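Local coordinates for protein epidermin leader peptide processing serine protease EpiP (Staphylococcus aureus subsp. aureus, PDB 3QFH) that is a subtilisin-like serine endopeptidase that probably removes the leader peptide from the precursor of the lantibiotic epidermin, at residues A[168-173]-A[202-207]; A[150-155]-A[162-167]; A[142-147]-A[198-203]. All coordinates share one frame; numbering follows the deposited sequence.

Interaction 1: residues A[168-173]-A[202-207]; sequences VHDVND and MYRVFG
Val171 and Arg204 face each other with their CA atoms 5.5 Å apart, where the irregular 168-173 segment passes over the C-terminal end of strand 200-204 without backbone pairing. Arg204 carries the contact. Its chain leaves the strand extended and then bends at chi3 (72°), which turns the guanidinium side-on to the loop. NE and NH2 both donate to the backbone O of Asp170: Arg204 NE lies 2.9 Å from Asp170 O with an N-H...O angle of 154°, and NH2 follows at 3.1 Å. That oxygen sits at the guanidinium edge, nearly in its plane, so the two bonds fix the rotation of the group. Arg204 NH1 turns back to Phe206 O (2.9 Å) and forms a salt bridge with Glu164. The Asp170 carboxylate adds only a long charge interaction with NH2, well out of the guanidinium plane. Its stronger partner is Arg174, and its OD1 accepts from Asn172 N in an Asx turn. Alongside, Val171 CB lies 4.3 Å from Met202 CG, and Val171 CG1 flanks Arg204 CB. The contact joins the loop between strand 149-150 and helix 177-186, which carries His177 of the probable Ser-His-Asp triad, to strand 200-204 of the parallel subtilase sheet.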
ATOM      1  N   VAL A 168       3.849  17.069  11.849  1.00 44.60           N
ATOM      2  CA  VAL A 168       2.876  16.698  10.811  1.00 44.29           C
ATOM      3  C   VAL A 168       3.363  16.795   9.366  1.00 42.51           C
ATOM      4  O   VAL A 168       2.961  15.990   8.552  1.00 41.86           O
ATOM      5  CB  VAL A 168       1.549  17.498  10.970  1.00 44.48           C
ATOM      6  CG1 VAL A 168       0.701  17.435   9.697  1.00 46.53           C
ATOM      7  CG2 VAL A 168       0.777  16.975  12.162  1.00 47.11           C
ATOM      8  N   HIS A 169       4.223  17.753   9.041  1.00 42.03           N
ATOM      9  CA  HIS A 169       4.693  17.879   7.664  1.00 41.21           C
ATOM     10  C   HIS A 169       6.005  17.152   7.357  1.00 39.09           C
ATOM     11  O   HIS A 169       6.458  17.183   6.220  1.00 41.19           O
ATOM     12  CB  HIS A 169       4.839  19.353   7.279  1.00 43.35           C
ATOM     13  CG  HIS A 169       3.560  20.122   7.338  1.00 44.66           C
ATOM     14  ND1 HIS A 169       2.478  19.828   6.535  1.00 49.88           N
ATOM     15  CD2 HIS A 169       3.203  21.204   8.069  1.00 51.70           C
ATOM     16  CE1 HIS A 169       1.500  20.678   6.791  1.00 51.44           C
ATOM     17  NE2 HIS A 169       1.914  21.523   7.717  1.00 49.46           N
ATOM     18  N   ASP A 170       6.619  16.507   8.340  1.00 35.93           N
ATOM     19  CA  ASP A 170       7.896  15.815   8.102  1.00 34.79           C
ATOM     20  C   ASP A 170       7.667  14.475   7.431  1.00 31.69           C
ATOM     21  O   ASP A 170       7.413  13.465   8.107  1.00 30.95           O
ATOM     22  CB  ASP A 170       8.671  15.602   9.411  1.00 34.66           C
ATOM     23  CG  ASP A 170      10.011  14.873   9.204  1.00 36.07           C
ATOM     24  OD1 ASP A 170      10.329  14.453   8.067  1.00 38.34           O
ATOM     25  OD2 ASP A 170      10.762  14.708  10.187  1.00 38.62           O
ATOM     26  N   VAL A 171       7.747  14.453   6.106  1.00 30.72           N
ATOM     27  CA  VAL A 171       7.576  13.193   5.385  1.00 29.17           C
ATOM     28  C   VAL A 171       8.854  12.726   4.709  1.00 29.44           C
ATOM     29  O   VAL A 171       8.787  11.923   3.784  1.00 29.01           O
ATOM     30  CB  VAL A 171       6.416  13.216   4.373  1.00 29.10           C
ATOM     31  CG1 VAL A 171       5.076  13.444   5.114  1.00 28.24           C
ATOM     32  CG2 VAL A 171       6.642  14.241   3.267  1.00 29.14           C
ATOM     33  N   ASN A 172      10.004  13.229   5.161  0.50 29.61           N
ATOM     34  CA  ASN A 172      11.289  12.784   4.615  0.50 30.51           C
ATOM     35  C   ASN A 172      11.398  11.267   4.763  0.50 29.55           C
ATOM     36  O   ASN A 172      10.965  10.703   5.774  0.50 29.54           O
ATOM     37  CB  ASN A 172      12.469  13.466   5.317  0.50 30.60           C
ATOM     38  CG  ASN A 172      12.630  14.927   4.921  0.50 34.66           C
ATOM     39  OD1 ASN A 172      11.820  15.477   4.174  0.50 39.94           O
ATOM     40  ND2 ASN A 172      13.687  15.562   5.424  0.50 36.84           N
ATOM     41  N   ASP A 173      11.962  10.617   3.752  1.00 29.75           N
ATOM     42  CA  ASP A 173      12.125   9.170   3.745  1.00 29.87           C
ATOM     43  C   ASP A 173      13.428   8.797   4.443  1.00 31.48           C
ATOM     44  O   ASP A 173      14.489   9.247   4.035  1.00 31.82           O
ATOM     45  CB  ASP A 173      12.181   8.722   2.286  1.00 30.01           C
ATOM     46  CG  ASP A 173      12.049   7.225   2.100  1.00 29.30           C
ATOM     47  OD1 ASP A 173      11.909   6.479   3.078  1.00 30.17           O
ATOM     48  OD2 ASP A 173      12.082   6.791   0.938  1.00 29.89           O
ATOM     49  N   MET A 202       2.213  11.969  -0.055  1.00 24.98           N
ATOM     50  CA  MET A 202       2.837  10.916   0.723  1.00 25.04           C
ATOM     51  C   MET A 202       2.297  10.960   2.135  1.00 24.41           C
ATOM     52  O   MET A 202       2.126  12.032   2.700  1.00 26.02           O
ATOM     53  CB  MET A 202       4.362  11.078   0.705  1.00 24.99           C
ATOM     54  CG  MET A 202       5.158  10.169   1.673  1.00 26.55           C
ATOM     55  SD  MET A 202       4.970   8.406   1.392  1.00 29.63           S
ATOM     56  CE  MET A 202       5.545   8.201  -0.304  1.00 25.39           C
ATOM     57  N   TYR A 203       1.985   9.791   2.682  1.00 23.73           N
ATOM     58  CA  TYR A 203       1.576   9.677   4.076  1.00 25.51           C
ATOM     59  C   TYR A 203       2.593   8.774   4.733  1.00 25.75           C
ATOM     60  O   TYR A 203       2.621   7.569   4.489  1.00 25.33           O
ATOM     61  CB  TYR A 203       0.155   9.159   4.211  1.00 24.81           C
ATOM     62  CG  TYR A 203      -0.842  10.180   3.679  1.00 28.51           C
ATOM     63  CD1 TYR A 203      -1.372  11.151   4.509  1.00 31.99           C
ATOM     64  CD2 TYR A 203      -1.210  10.196   2.330  1.00 24.22           C
ATOM     65  CE1 TYR A 203      -2.277  12.094   4.029  1.00 28.83           C
ATOM     66  CE2 TYR A 203      -2.087  11.137   1.847  1.00 23.07           C
ATOM     67  CZ  TYR A 203      -2.618  12.085   2.707  1.00 28.99           C
ATOM     68  OH  TYR A 203      -3.511  13.013   2.253  1.00 32.29           O
ATOM     69  N   ARG A 204       3.443   9.377   5.557  1.00 27.33           N
ATOM     70  CA  ARG A 204       4.527   8.635   6.193  1.00 28.36           C
ATOM     71  C   ARG A 204       4.078   7.892   7.445  1.00 26.29           C
ATOM     72  O   ARG A 204       3.562   8.485   8.380  1.00 27.17           O
ATOM     73  CB  ARG A 204       5.716   9.548   6.509  1.00 27.32           C
ATOM     74  CG  ARG A 204       6.909   8.771   7.073  1.00 28.67           C
ATOM     75  CD  ARG A 204       8.184   9.615   7.107  1.00 28.69           C
ATOM     76  NE  ARG A 204       8.158  10.654   8.135  1.00 30.37           N
ATOM     77  CZ  ARG A 204       8.651  10.521   9.368  1.00 29.81           C
ATOM     78  NH1 ARG A 204       9.187   9.383   9.771  1.00 33.26           N
ATOM     79  NH2 ARG A 204       8.590  11.537  10.217  1.00 32.68           N
ATOM     80  N   VAL A 205       4.309   6.586   7.421  1.00 26.23           N
ATOM     81  CA  VAL A 205       3.960   5.672   8.496  1.00 26.77           C
ATOM     82  C   VAL A 205       5.175   4.871   8.996  1.00 28.04           C
ATOM     83  O   VAL A 205       5.016   3.927   9.738  1.00 28.65           O
ATOM     84  CB  VAL A 205       2.806   4.744   8.065  1.00 26.31           C
ATOM     85  CG1 VAL A 205       1.580   5.607   7.700  1.00 22.89           C
ATOM     86  CG2 VAL A 205       3.207   3.828   6.871  1.00 26.78           C
ATOM     87  N   PHE A 206       6.380   5.253   8.573  1.00 27.74           N
ATOM     88  CA  PHE A 206       7.599   4.633   9.068  1.00 30.45           C
ATOM     89  C   PHE A 206       8.587   5.690   9.492  1.00 30.85           C
ATOM     90  O   PHE A 206       8.746   6.715   8.818  1.00 31.72           O
ATOM     91  CB  PHE A 206       8.319   3.811   8.010  1.00 29.90           C
ATOM     92  CG  PHE A 206       7.679   2.497   7.685  1.00 32.99           C
ATOM     93  CD1 PHE A 206       8.058   1.343   8.366  1.00 35.60           C
ATOM     94  CD2 PHE A 206       6.757   2.395   6.651  1.00 33.32           C
ATOM     95  CE1 PHE A 206       7.493   0.114   8.049  1.00 33.97           C
ATOM     96  CE2 PHE A 206       6.192   1.165   6.325  1.00 35.98           C
ATOM     97  CZ  PHE A 206       6.564   0.025   7.027  1.00 36.00           C
ATOM     98  N   GLY A 207       9.238   5.437  10.617  1.00 32.32           N
ATOM     99  CA  GLY A 207      10.350   6.245  11.065  1.00 34.26           C
ATOM    100  C   GLY A 207      11.557   5.506  10.512  1.00 36.52           C
ATOM    101  O   GLY A 207      11.695   5.359   9.305  1.00 35.59           O
TER

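Interaction 2: residues A[150-155]-A[162-167]; sequences NLVPLN and PEETGD
With CG anti to the backbone N (chi1 177°), Asn150 extends its amide toward Asp167, while Glu164, bent at chi2 (-66°), folds its carboxylate back beside Val152. Asn150 ends edge strand 149-150 of the subtilase sheet, and the loop after it doubles back so that 150-155 and 162-167 lie against each other. Asn150 ND2 donates to Asp167 O at 3.0 Å; the acceptor lies in the amide plane, whereas the donor stands above the plane of the carbonyl. The other end of the amide is occupied too, since Asn150 OD1 takes the N-H of Val152 in an Asx turn, and this fixes which way the amide is flipped. At the far end of the pair, Asn155 N meets Glu164 O at 2.7 Å in an almost straight bond, 176° at the hydrogen. Leu154 lies alongside the same backbone, its CD1 against the carbonyl oxygens of Glu164 and Thr165. Thr165 OG1 in turn accepts from Asp167 N, an ST turn that leads the chain through Gly166, whose positive phi suits glycine and whose CA packs 3.7 Å from Leu154 N.

Val152 and Glu164 cross at about a right angle, CG1 touching the carboxylate carbon. Glu164 OE1 is engaged beyond the loop by a salt bridge to Arg204, which would favour a charged carboxylate. Between the segments sits one water, with Val152 O and Glu164 OE2 both close to it; it accepts from Asn150 ND2 at 3.0 Å and from Gly166 N at 2.9 Å.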
ATOM      1  N   ASN A 150       2.722  13.348   7.939  1.00 29.96           N
ATOM      2  CA  ASN A 150       3.410  12.355   8.753  1.00 30.61           C
ATOM      3  C   ASN A 150       2.455  11.778   9.784  1.00 29.60           C
ATOM      4  O   ASN A 150       1.905  12.523  10.561  1.00 30.41           O
ATOM      5  CB  ASN A 150       4.565  13.014   9.506  1.00 31.26           C
ATOM      6  CG  ASN A 150       5.293  12.053  10.439  1.00 31.25           C
ATOM      7  OD1 ASN A 150       5.316  10.852  10.222  1.00 33.45           O
ATOM      8  ND2 ASN A 150       5.912  12.598  11.465  1.00 35.56           N
ATOM      9  N   LEU A 151       2.298  10.459   9.815  1.00 29.25           N
ATOM     10  CA  LEU A 151       1.428   9.798  10.813  1.00 30.15           C
ATOM     11  C   LEU A 151       2.236   9.116  11.929  1.00 30.52           C
ATOM     12  O   LEU A 151       1.657   8.531  12.851  1.00 31.45           O
ATOM     13  CB  LEU A 151       0.477   8.790  10.138  1.00 28.32           C
ATOM     14  CG  LEU A 151      -0.742   9.394   9.422  1.00 32.27           C
ATOM     15  CD1 LEU A 151      -1.681  10.080  10.420  1.00 34.34           C
ATOM     16  CD2 LEU A 151      -0.343  10.379   8.310  1.00 32.90           C
ATOM     17  N   VAL A 152       3.566   9.172  11.840  1.00 30.26           N
ATOM     18  CA  VAL A 152       4.423   8.579  12.863  1.00 30.75           C
ATOM     19  C   VAL A 152       4.345   9.488  14.098  1.00 31.72           C
ATOM     20  O   VAL A 152       4.569  10.703  14.000  1.00 32.75           O
ATOM     21  CB  VAL A 152       5.869   8.431  12.382  1.00 31.16           C
ATOM     22  CG1 VAL A 152       6.733   7.824  13.480  1.00 33.50           C
ATOM     23  CG2 VAL A 152       5.927   7.589  11.100  1.00 28.96           C
ATOM     24  N   PRO A 153       3.983   8.918  15.261  1.00 32.05           N
ATOM     25  CA  PRO A 153       3.819   9.769  16.441  1.00 34.03           C
ATOM     26  C   PRO A 153       5.130  10.183  17.097  1.00 34.61           C
ATOM     27  O   PRO A 153       6.180   9.673  16.752  1.00 33.73           O
ATOM     28  CB  PRO A 153       2.993   8.891  17.395  1.00 33.34           C
ATOM     29  CG  PRO A 153       3.395   7.492  17.045  1.00 34.39           C
ATOM     30  CD  PRO A 153       3.633   7.513  15.536  1.00 32.41           C
ATOM     31  N   LEU A 154       5.046  11.142  18.012  1.00 37.64           N
ATOM     32  CA  LEU A 154       6.195  11.569  18.793  1.00 39.22           C
ATOM     33  C   LEU A 154       6.796  10.317  19.429  1.00 39.82           C
ATOM     34  O   LEU A 154       6.078   9.477  19.996  1.00 41.11           O
ATOM     35  CB  LEU A 154       5.770  12.591  19.855  1.00 40.14           C
ATOM     36  CG  LEU A 154       6.803  13.078  20.880  1.00 42.84           C
ATOM     37  CD1 LEU A 154       7.983  13.776  20.227  1.00 44.37           C
ATOM     38  CD2 LEU A 154       6.144  14.006  21.908  1.00 46.34           C
ATOM     39  N   ASN A 155       8.102  10.168  19.268  1.00 40.67           N
ATOM     40  CA  ASN A 155       8.866   9.030  19.809  1.00 40.74           C
ATOM     41  C   ASN A 155       8.711   7.737  19.057  1.00 40.00           C
ATOM     42  O   ASN A 155       9.228   6.715  19.488  1.00 41.28           O
ATOM     43  CB  ASN A 155       8.602   8.831  21.305  1.00 42.58           C
ATOM     44  CG  ASN A 155       9.144   9.962  22.134  1.00 44.35           C
ATOM     45  OD1 ASN A 155      10.211  10.504  21.837  1.00 48.76           O
ATOM     46  ND2 ASN A 155       8.426  10.321  23.190  1.00 48.37           N
ATOM     47  N   PRO A 162      13.394   8.505  19.779  1.00 50.76           N
ATOM     48  CA  PRO A 162      13.225   9.882  20.256  1.00 51.06           C
ATOM     49  C   PRO A 162      13.418  10.985  19.207  1.00 50.44           C
ATOM     50  O   PRO A 162      12.979  12.111  19.424  1.00 50.30           O
ATOM     51  CB  PRO A 162      14.244   9.991  21.406  1.00 52.36           C
ATOM     52  CG  PRO A 162      15.250   8.963  21.129  1.00 52.71           C
ATOM     53  CD  PRO A 162      14.546   7.844  20.417  1.00 50.93           C
ATOM     54  N   GLU A 163      14.065  10.661  18.091  1.00 49.84           N
ATOM     55  CA  GLU A 163      14.231  11.604  16.972  1.00 50.12           C
ATOM     56  C   GLU A 163      12.886  11.910  16.269  1.00 48.73           C
ATOM     57  O   GLU A 163      12.753  12.925  15.587  1.00 48.57           O
ATOM     58  CB  GLU A 163      15.259  11.091  15.944  1.00 50.24           C
ATOM     59  CG  GLU A 163      14.995   9.677  15.391  1.00 52.61           C
ATOM     60  CD  GLU A 163      15.203   8.566  16.439  1.00 57.53           C
ATOM     61  OE1 GLU A 163      15.195   7.371  16.072  1.00 60.94           O
ATOM     62  OE2 GLU A 163      15.391   8.889  17.628  1.00 61.18           O
ATOM     63  N   GLU A 164      11.899  11.033  16.429  1.00 47.69           N
ATOM     64  CA  GLU A 164      10.579  11.273  15.847  1.00 46.01           C
ATOM     65  C   GLU A 164       9.834  12.280  16.695  1.00 46.53           C
ATOM     66  O   GLU A 164       9.393  11.979  17.803  1.00 47.21           O
ATOM     67  CB  GLU A 164       9.783   9.976  15.734  1.00 45.36           C
ATOM     68  CG  GLU A 164      10.268   9.059  14.630  1.00 43.93           C
ATOM     69  CD  GLU A 164      10.067   9.635  13.209  1.00 43.98           C
ATOM     70  OE1 GLU A 164      10.721   9.121  12.276  1.00 46.31           O
ATOM     71  OE2 GLU A 164       9.271  10.591  13.015  1.00 37.38           O
ATOM     72  N   THR A 165       9.668  13.470  16.144  1.00 46.77           N
ATOM     73  CA  THR A 165       9.052  14.574  16.847  1.00 48.20           C
ATOM     74  C   THR A 165       7.536  14.656  16.702  1.00 47.20           C
ATOM     75  O   THR A 165       6.906  15.463  17.368  1.00 47.82           O
ATOM     76  CB  THR A 165       9.605  15.884  16.298  1.00 49.01           C
ATOM     77  OG1 THR A 165       9.101  16.083  14.977  1.00 50.27           O
ATOM     78  CG2 THR A 165      11.144  15.853  16.259  1.00 50.94           C
ATOM     79  N   GLY A 166       6.949  13.849  15.820  1.00 45.43           N
ATOM     80  CA  GLY A 166       5.505  13.910  15.579  1.00 43.74           C
ATOM     81  C   GLY A 166       5.117  15.096  14.713  1.00 43.36           C
ATOM     82  O   GLY A 166       3.954  15.441  14.603  1.00 41.14           O
ATOM     83  N   ASP A 167       6.108  15.721  14.086  1.00 44.61           N
ATOM     84  CA  ASP A 167       5.882  16.860  13.207  1.00 45.93           C
ATOM     85  C   ASP A 167       4.999  16.418  12.023  1.00 45.01           C
ATOM     86  O   ASP A 167       5.366  15.514  11.294  1.00 44.94           O
ATOM     87  CB  ASP A 167       7.243  17.374  12.735  1.00 47.55           C
ATOM     88  CG  ASP A 167       7.151  18.542  11.783  1.00 50.08           C
ATOM     89  OD1 ASP A 167       6.055  18.850  11.263  1.00 56.15           O
ATOM     90  OD2 ASP A 167       8.209  19.153  11.546  1.00 59.13           O
TER
HETATM   91  O   HOH W   1       7.179  11.593  14.042  1.00 29.52           O

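Interaction 3: residues A[142-147]-A[198-203]; sequences NNFSTD and NKFTMY
The tightly packed part of this contact gathers Asn143 and Ser145 with the Phe144-Phe200 pair, where the loop after strand 126-130 pairs briefly with strand 200-204 of the parallel subtilase sheet. A single beta bridge joins the backbones of Phe144 and Phe200: Phe200 N donates to Asn143 O at 3.0 Å, and Ser145 N meets Phe200 O at 2.9 Å. Phe200 has its CG between the backbone N and the carbonyl carbon (chi1 74°), which tucks the ring in against the loop backbone. Its face receives the edge of Phe144 in an offset edge-to-face pair, with centroids 5.9 Å apart and planes at 70°. Asn143 packs close by, its CG 3.3 Å from Asn198 O, while its ND2 is satisfied by Ser186 O and Pro196 O. Ser145 CB comes against Thr201 OG1, and that hydroxyl is hydrogen-bonded to Asn228.

The outer side is looser. At the exposed end of the loop, Asp147 O only touches Thr201 CG2 (3.7 Å), its hydrogen bond going to Lys149 NZ; an ST turn holds the Asp147 N-H to Ser145 OG within the loop. At the opposite end the exposed Asn142 is reached by Lys199, whose chain bends at chi2 and then runs out straight past Asn143 O. Its ammonium ends on the backbone carbonyl, Lys199 NZ standing 2.9 Å from Asn142 O.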
ATOM      1  N   ASN A 142       8.124  18.131  -8.879  1.00 29.01           N
ATOM      2  CA  ASN A 142       6.989  18.852  -9.439  1.00 29.61           C
ATOM      3  C   ASN A 142       5.639  18.222  -9.080  1.00 28.60           C
ATOM      4  O   ASN A 142       4.630  18.924  -8.982  1.00 30.91           O
ATOM      5  CB  ASN A 142       7.116  19.012 -10.953  1.00 29.87           C
ATOM      6  CG  ASN A 142       6.125  20.031 -11.505  1.00 36.51           C
ATOM      7  OD1 ASN A 142       5.359  19.745 -12.425  1.00 42.03           O
ATOM      8  ND2 ASN A 142       6.087  21.204 -10.884  1.00 41.85           N
ATOM      9  N   ASN A 143       5.620  16.909  -8.861  1.00 27.23           N
ATOM     10  CA  ASN A 143       4.383  16.199  -8.541  1.00 26.48           C
ATOM     11  C   ASN A 143       4.093  16.062  -7.044  1.00 26.98           C
ATOM     12  O   ASN A 143       2.967  15.755  -6.640  1.00 26.27           O
ATOM     13  CB  ASN A 143       4.370  14.850  -9.280  1.00 25.16           C
ATOM     14  CG  ASN A 143       4.208  15.034 -10.806  1.00 28.20           C
ATOM     15  OD1 ASN A 143       3.764  16.103 -11.268  1.00 28.96           O
ATOM     16  ND2 ASN A 143       4.524  14.000 -11.579  1.00 26.07           N
ATOM     17  N   PHE A 144       5.104  16.323  -6.225  1.00 26.02           N
ATOM     18  CA  PHE A 144       4.972  16.252  -4.790  1.00 27.45           C
ATOM     19  C   PHE A 144       3.968  17.274  -4.272  1.00 28.03           C
ATOM     20  O   PHE A 144       4.091  18.444  -4.557  1.00 27.92           O
ATOM     21  CB  PHE A 144       6.315  16.536  -4.115  1.00 27.67           C
ATOM     22  CG  PHE A 144       6.245  16.474  -2.619  1.00 28.79           C
ATOM     23  CD1 PHE A 144       6.264  17.630  -1.865  1.00 28.70           C
ATOM     24  CD2 PHE A 144       6.084  15.244  -1.977  1.00 29.41           C
ATOM     25  CE1 PHE A 144       6.173  17.567  -0.487  1.00 29.18           C
ATOM     26  CE2 PHE A 144       5.976  15.169  -0.612  1.00 25.54           C
ATOM     27  CZ  PHE A 144       6.027  16.343   0.141  1.00 29.85           C
ATOM     28  N   SER A 145       2.995  16.830  -3.497  1.00 28.35           N
ATOM     29  CA  SER A 145       2.027  17.754  -2.907  1.00 29.57           C
ATOM     30  C   SER A 145       2.422  18.105  -1.470  1.00 31.81           C
ATOM     31  O   SER A 145       2.768  17.216  -0.673  1.00 30.56           O
ATOM     32  CB  SER A 145       0.622  17.149  -2.908  1.00 29.04           C
ATOM     33  OG  SER A 145      -0.252  17.916  -2.090  1.00 30.88           O
ATOM     34  N   THR A 146       2.340  19.389  -1.131  1.00 33.74           N
ATOM     35  CA  THR A 146       2.633  19.831   0.226  1.00 36.24           C
ATOM     36  C   THR A 146       1.547  19.423   1.234  1.00 37.03           C
ATOM     37  O   THR A 146       1.671  19.700   2.409  1.00 39.24           O
ATOM     38  CB  THR A 146       2.884  21.335   0.305  1.00 37.12           C
ATOM     39  OG1 THR A 146       1.733  22.040  -0.166  1.00 39.31           O
ATOM     40  CG2 THR A 146       4.131  21.709  -0.529  1.00 35.81           C
ATOM     41  N   ASP A 147       0.487  18.764   0.774  1.00 37.59           N
ATOM     42  CA  ASP A 147      -0.542  18.248   1.676  1.00 37.13           C
ATOM     43  C   ASP A 147      -0.093  16.906   2.262  1.00 34.28           C
ATOM     44  O   ASP A 147      -0.804  16.291   3.047  1.00 34.93           O
ATOM     45  CB  ASP A 147      -1.878  18.100   0.942  1.00 38.04           C
ATOM     46  CG  ASP A 147      -2.456  19.437   0.518  1.00 43.03           C
ATOM     47  OD1 ASP A 147      -2.119  20.464   1.159  1.00 50.35           O
ATOM     48  OD2 ASP A 147      -3.252  19.472  -0.449  1.00 51.69           O
ATOM     49  N   ASN A 198       0.084  13.779 -12.663  1.00 26.79           N
ATOM     50  CA  ASN A 198      -0.712  13.766 -11.439  1.00 26.25           C
ATOM     51  C   ASN A 198       0.132  14.060 -10.209  1.00 25.26           C
ATOM     52  O   ASN A 198       1.295  13.646 -10.108  1.00 24.26           O
ATOM     53  CB  ASN A 198      -1.416  12.404 -11.225  1.00 24.17           C
ATOM     54  CG  ASN A 198      -2.537  12.159 -12.221  1.00 27.82           C
ATOM     55  OD1 ASN A 198      -2.295  11.786 -13.365  1.00 29.47           O
ATOM     56  ND2 ASN A 198      -3.782  12.350 -11.774  1.00 28.01           N
ATOM     57  N   LYS A 199      -0.464  14.758  -9.258  1.00 25.22           N
ATOM     58  CA  LYS A 199       0.205  15.033  -8.000  1.00 25.02           C
ATOM     59  C   LYS A 199       0.029  13.812  -7.113  1.00 25.72           C
ATOM     60  O   LYS A 199      -0.995  13.103  -7.205  1.00 26.64           O
ATOM     61  CB  LYS A 199      -0.404  16.235  -7.281  1.00 26.04           C
ATOM     62  CG  LYS A 199      -0.495  17.520  -8.087  1.00 30.56           C
ATOM     63  CD  LYS A 199       0.862  17.974  -8.588  1.00 36.92           C
ATOM     64  CE  LYS A 199       0.729  19.237  -9.438  1.00 40.70           C
ATOM     65  NZ  LYS A 199       2.018  19.697 -10.029  1.00 42.46           N
ATOM     66  N   PHE A 200       1.030  13.550  -6.279  1.00 24.46           N
ATOM     67  CA  PHE A 200       0.957  12.487  -5.318  1.00 24.39           C
ATOM     68  C   PHE A 200       1.131  13.107  -3.945  1.00 25.59           C
ATOM     69  O   PHE A 200       1.734  14.188  -3.783  1.00 24.66           O
ATOM     70  CB  PHE A 200       1.977  11.376  -5.587  1.00 24.70           C
ATOM     71  CG  PHE A 200       3.395  11.733  -5.238  1.00 26.23           C
ATOM     72  CD1 PHE A 200       3.933  11.359  -4.015  1.00 26.96           C
ATOM     73  CD2 PHE A 200       4.195  12.422  -6.138  1.00 28.27           C
ATOM     74  CE1 PHE A 200       5.234  11.668  -3.695  1.00 25.88           C
ATOM     75  CE2 PHE A 200       5.509  12.726  -5.827  1.00 26.57           C
ATOM     76  CZ  PHE A 200       6.024  12.363  -4.604  1.00 25.64           C
ATOM     77  N   THR A 201       0.559  12.435  -2.964  1.00 25.84           N
ATOM     78  CA  THR A 201       0.600  12.874  -1.598  1.00 28.08           C
ATOM     79  C   THR A 201       1.164  11.720  -0.819  1.00 26.59           C
ATOM     80  O   THR A 201       0.654  10.606  -0.911  1.00 29.00           O
ATOM     81  CB  THR A 201      -0.807  13.194  -1.069  1.00 28.61           C
ATOM     82  OG1 THR A 201      -1.456  14.107  -1.954  1.00 34.45           O
ATOM     83  CG2 THR A 201      -0.731  13.810   0.292  1.00 30.85           C
ATOM     84  N   MET A 202       2.213  11.969  -0.055  1.00 24.98           N
ATOM     85  CA  MET A 202       2.837  10.916   0.723  1.00 25.04           C
ATOM     86  C   MET A 202       2.297  10.960   2.135  1.00 24.41           C
ATOM     87  O   MET A 202       2.126  12.032   2.700  1.00 26.02           O
ATOM     88  CB  MET A 202       4.362  11.078   0.705  1.00 24.99           C
ATOM     89  CG  MET A 202       5.158  10.169   1.673  1.00 26.55           C
ATOM     90  SD  MET A 202       4.970   8.406   1.392  1.00 29.63           S
ATOM     91  CE  MET A 202       5.545   8.201  -0.304  1.00 25.39           C
ATOM     92  N   TYR A 203       1.985   9.791   2.682  1.00 23.73           N
ATOM     93  CA  TYR A 203       1.576   9.677   4.076  1.00 25.51           C
ATOM     94  C   TYR A 203       2.593   8.774   4.733  1.00 25.75           C
ATOM     95  O   TYR A 203       2.621   7.569   4.489  1.00 25.33           O
ATOM     96  CB  TYR A 203       0.155   9.159   4.211  1.00 24.81           C
ATOM     97  CG  TYR A 203      -0.842  10.180   3.679  1.00 28.51           C
ATOM     98  CD1 TYR A 203      -1.372  11.151   4.509  1.00 31.99           C
ATOM     99  CD2 TYR A 203      -1.210  10.196   2.330  1.00 24.22           C
ATOM    100  CE1 TYR A 203      -2.277  12.094   4.029  1.00 28.83           C
ATOM    101  CE2 TYR A 203      -2.087  11.137   1.847  1.00 23.07           C
ATOM    102  CZ  TYR A 203      -2.618  12.085   2.707  1.00 28.99           C
ATOM    103  OH  TYR A 203      -3.511  13.013   2.253  1.00 32.29           O
TER

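In the fold
Interactions 1 and 3 both use strand 200-204, share Met202 and Tyr203, and are largely buried. Their chemistry differs along its length, from aromatic packing and a backbone bridge in interaction 3 to an arginine grip on a carbonyl in interaction 1. Interaction 2 lies farther out, partly exposed, and relies on turns, a bridging water and backbone bonds. It joins interaction 1 where Asn150 N and Val168 O are 2.7 Å apart, a probable hydrogen bond, and is connected to strand 200-204 itself where Leu151 N and Arg204 O, also 2.7 Å apart, probably bond as well. Val171 CG2, 3.8 Å from Phe144 CZ, links interactions 1 and 3.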